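Local coordinates for enhancer of mRNA-decapping protein 3 (Homo sapiens, PDB 2VC8), which binds single-stranded RNA and promotes mRNA decapping and decay within a complex with DCP1A, DCP2, DDX6 and EDC4, its N-terminal part being this divergent LSm domain, at residues T5-S13 with Q24-Q32. Numbering follows the deposited sequence.
Sequences TDWLGSIVS and QGRVSAVDQ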
loop_
_atom_site.group_PDB
_atom_site.type_symbol
_atom_site.label_atom_id
_atom_site.label_comp_id
_atom_site.label_asym_id
_atom_site.label_seq_id
_atom_site.Cartn_x
_atom_site.Cartn_y
_atom_site.Cartn_z
ATOM N N THR A 5 6.663 -10.692 2.746
ATOM C CA THR A 5 5.379 -10.309 3.385
ATOM C C THR A 5 5.608 -9.396 4.589
ATOM O O THR A 5 4.665 -9.081 5.332
ATOM C CB THR A 5 4.590 -11.540 3.835
ATOM O OG1 THR A 5 5.421 -12.386 4.639
ATOM C CG2 THR A 5 4.082 -12.303 2.627
ATOM N N ASP A 6 6.861 -8.972 4.756
ATOM C CA ASP A 6 7.258 -8.104 5.848
ATOM C C ASP A 6 6.527 -6.752 5.850
ATOM O O ASP A 6 6.354 -6.188 6.923
ATOM C CB ASP A 6 8.781 -7.911 5.868
ATOM C CG ASP A 6 9.526 -9.242 6.061
ATOM O OD1 ASP A 6 8.842 -10.278 6.295
ATOM O OD2 ASP A 6 10.777 -9.260 5.974
ATOM N N TRP A 7 6.070 -6.262 4.692
ATOM C CA TRP A 7 5.347 -4.939 4.637
ATOM C C TRP A 7 3.988 -4.942 5.410
ATOM O O TRP A 7 3.427 -3.860 5.769
ATOM C CB TRP A 7 5.092 -4.504 3.186
ATOM C CG TRP A 7 6.300 -4.484 2.206
ATOM C CD1 TRP A 7 6.427 -5.210 1.039
ATOM C CD2 TRP A 7 7.500 -3.717 2.316
ATOM N NE1 TRP A 7 7.627 -4.929 0.431
ATOM C CE2 TRP A 7 8.305 -4.014 1.189
ATOM C CE3 TRP A 7 7.971 -2.791 3.247
ATOM C CZ2 TRP A 7 9.571 -3.441 0.996
ATOM C CZ3 TRP A 7 9.237 -2.215 3.048
ATOM C CH2 TRP A 7 10.013 -2.539 1.934
ATOM N N LEU A 8 3.434 -6.123 5.686
ATOM C CA LEU A 8 2.092 -6.240 6.272
ATOM C C LEU A 8 1.942 -5.422 7.532
ATOM O O LEU A 8 2.770 -5.533 8.426
ATOM C CB LEU A 8 1.732 -7.695 6.516
ATOM C CG LEU A 8 0.308 -7.997 7.010
ATOM C CD1 LEU A 8 -0.798 -7.697 5.934
ATOM C CD2 LEU A 8 0.199 -9.425 7.494
ATOM N N GLY A 9 0.925 -4.565 7.582
ATOM C CA GLY A 9 0.657 -3.758 8.775
ATOM C C GLY A 9 1.377 -2.400 8.818
ATOM O O GLY A 9 1.124 -1.567 9.695
ATOM N N SER A 10 2.342 -2.213 7.941
ATOM C CA SER A 10 2.954 -0.896 7.825
ATOM C C SER A 10 1.970 0.111 7.266
ATOM O O SER A 10 0.897 -0.252 6.735
ATOM C CB SER A 10 4.178 -0.966 6.949
ATOM O OG SER A 10 3.777 -1.333 5.662
ATOM N N ILE A 11 2.299 1.375 7.414
ATOM C CA ILE A 11 1.619 2.394 6.633
ATOM C C ILE A 11 2.632 2.917 5.618
ATOM O O ILE A 11 3.751 3.212 5.963
ATOM C CB ILE A 11 1.095 3.587 7.488
ATOM C CG1 ILE A 11 0.256 3.121 8.722
ATOM C CG2 ILE A 11 0.280 4.565 6.634
ATOM C CD1 ILE A 11 -0.241 4.272 9.613
ATOM N N VAL A 12 2.207 2.961 4.370
ATOM C CA VAL A 12 3.125 3.241 3.253
ATOM C C VAL A 12 2.556 4.283 2.307
ATOM O O VAL A 12 1.361 4.516 2.268
ATOM C CB VAL A 12 3.492 1.966 2.450
ATOM C CG1 VAL A 12 4.125 0.941 3.357
ATOM C CG2 VAL A 12 2.314 1.415 1.683
ATOM N N SER A 13 3.440 4.865 1.524
ATOM C CA SER A 13 3.096 5.671 0.386
ATOM C C SER A 13 3.663 4.912 -0.822
ATOM O O SER A 13 4.835 4.608 -0.823
ATOM C CB SER A 13 3.754 7.031 0.491
ATOM O OG SER A 13 3.493 7.784 -0.661
ATOM N N GLN A 24 -1.558 6.375 -0.393
ATOM C CA GLN A 24 -1.035 6.168 0.933
ATOM C C GLN A 24 -2.055 5.399 1.789
ATOM O O GLN A 24 -3.246 5.622 1.675
ATOM C CB GLN A 24 -0.706 7.483 1.637
ATOM C CG GLN A 24 0.134 8.413 0.795
ATOM C CD GLN A 24 0.793 9.522 1.579
ATOM O OE1 GLN A 24 0.243 10.015 2.552
ATOM N NE2 GLN A 24 1.961 9.948 1.124
ATOM N N GLY A 25 -1.589 4.462 2.595
ATOM C CA GLY A 25 -2.487 3.689 3.433
ATOM C C GLY A 25 -1.835 2.603 4.195
ATOM O O GLY A 25 -0.663 2.298 4.005
ATOM N N ARG A 26 -2.581 2.002 5.081
ATOM C CA ARG A 26 -2.156 0.796 5.722
ATOM C C ARG A 26 -2.109 -0.425 4.811
ATOM O O ARG A 26 -3.072 -0.688 4.095
ATOM C CB ARG A 26 -3.122 0.573 6.889
ATOM C CG ARG A 26 -2.861 -0.728 7.625
ATOM C CD ARG A 26 -2.098 -0.596 8.810
ATOM N NE ARG A 26 -2.750 0.277 9.785
ATOM C CZ ARG A 26 -2.086 0.805 10.801
ATOM N NH1 ARG A 26 -0.788 0.563 10.981
ATOM N NH2 ARG A 26 -2.699 1.614 11.628
ATOM N N VAL A 27 -1.027 -1.187 4.892
ATOM C CA VAL A 27 -0.862 -2.437 4.146
ATOM C C VAL A 27 -1.676 -3.529 4.833
ATOM O O VAL A 27 -1.324 -3.975 5.956
ATOM C CB VAL A 27 0.607 -2.869 3.988
ATOM C CG1 VAL A 27 0.709 -4.171 3.227
ATOM C CG2 VAL A 27 1.377 -1.746 3.259
ATOM N N SER A 28 -2.782 -3.892 4.198
ATOM C CA SER A 28 -3.688 -4.901 4.719
ATOM C C SER A 28 -3.409 -6.277 4.233
ATOM O O SER A 28 -3.918 -7.237 4.800
ATOM C CB SER A 28 -5.118 -4.542 4.360
ATOM O OG SER A 28 -5.253 -4.305 2.966
ATOM N N ALA A 29 -2.710 -6.371 3.123
ATOM C CA ALA A 29 -2.385 -7.678 2.540
ATOM C C ALA A 29 -1.161 -7.633 1.675
ATOM O O ALA A 29 -0.875 -6.597 1.062
ATOM C CB ALA A 29 -3.653 -8.306 1.764
ATOM N N VAL A 30 -0.434 -8.759 1.599
ATOM C CA VAL A 30 0.691 -8.909 0.674
ATOM C C VAL A 30 0.563 -10.306 0.072
ATOM O O VAL A 30 0.501 -11.286 0.801
ATOM C CB VAL A 30 2.071 -8.786 1.364
ATOM C CG1 VAL A 30 3.225 -9.061 0.390
ATOM C CG2 VAL A 30 2.250 -7.439 2.033
ATOM N N ASP A 31 0.561 -10.411 -1.241
ATOM C CA ASP A 31 0.451 -11.708 -1.918
ATOM C C ASP A 31 1.777 -12.016 -2.564
ATOM O O ASP A 31 2.139 -11.380 -3.567
ATOM C CB ASP A 31 -0.673 -11.665 -2.954
ATOM C CG ASP A 31 -0.837 -12.990 -3.689
ATOM O OD1 ASP A 31 0.081 -13.820 -3.636
ATOM O OD2 ASP A 31 -1.870 -13.159 -4.365
ATOM N N GLN A 32 2.522 -12.976 -2.018
ATOM C CA GLN A 32 3.856 -13.296 -2.559
ATOM C C GLN A 32 3.823 -13.976 -3.925
ATOM O O GLN A 32 4.761 -13.862 -4.705
ATOM C CB GLN A 32 4.651 -14.168 -1.580
ATOM C CG GLN A 32 4.992 -13.460 -0.297
ATOM C CD GLN A 32 5.977 -14.263 0.541
ATOM O OE1 GLN A 32 5.652 -14.710 1.647
ATOM N NE2 GLN A 32 7.181 -14.469 0.009
#
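In the antiparallel hairpin that opens the Sm fold of this LSm domain, Val12 of strand 11-15 pairs with Gly25 of strand 22-31 through two backbone hydrogen bonds, N to O and O to N, both 3.0 Å. Val27 N to Ser10 O (2.8 Å) and Gly9 N to Val27 O carry the pairing into the type II turn Trp7-Ser10. Val27 packs against that turn: Val27 CB lies 3.5 Å from Trp7 O, while CG2, anti to the carbonyl carbon, touches Ser10 OG. Val27 CG2 also lies 3.7 Å from Val12 CG2. Val12 and Val27 both also pack on Leu39 of strand 36-39, in the interior of the curled sheet. Trp7 O accepts from Ser10 N and, on a lone pair in its carbonyl plane, from Ser10 OG (2.6 Å), two bonds that pin the turn. Farther along, Val30 CG1 meets Thr5 CA. On the side of the sheet that carries Ile11 and Ser13, Gln24 NE2 gives a hydrogen bond to Ser13 OG. The Arg26 chain bends at chi2 (98°) and chi3 (60°), setting Ile11 CG1 against one guanidinium face, off-centre at the NH1 rim, while Arg26 NH1 donates to Gly9 O at 3.1 Å, almost in the guanidinium plane.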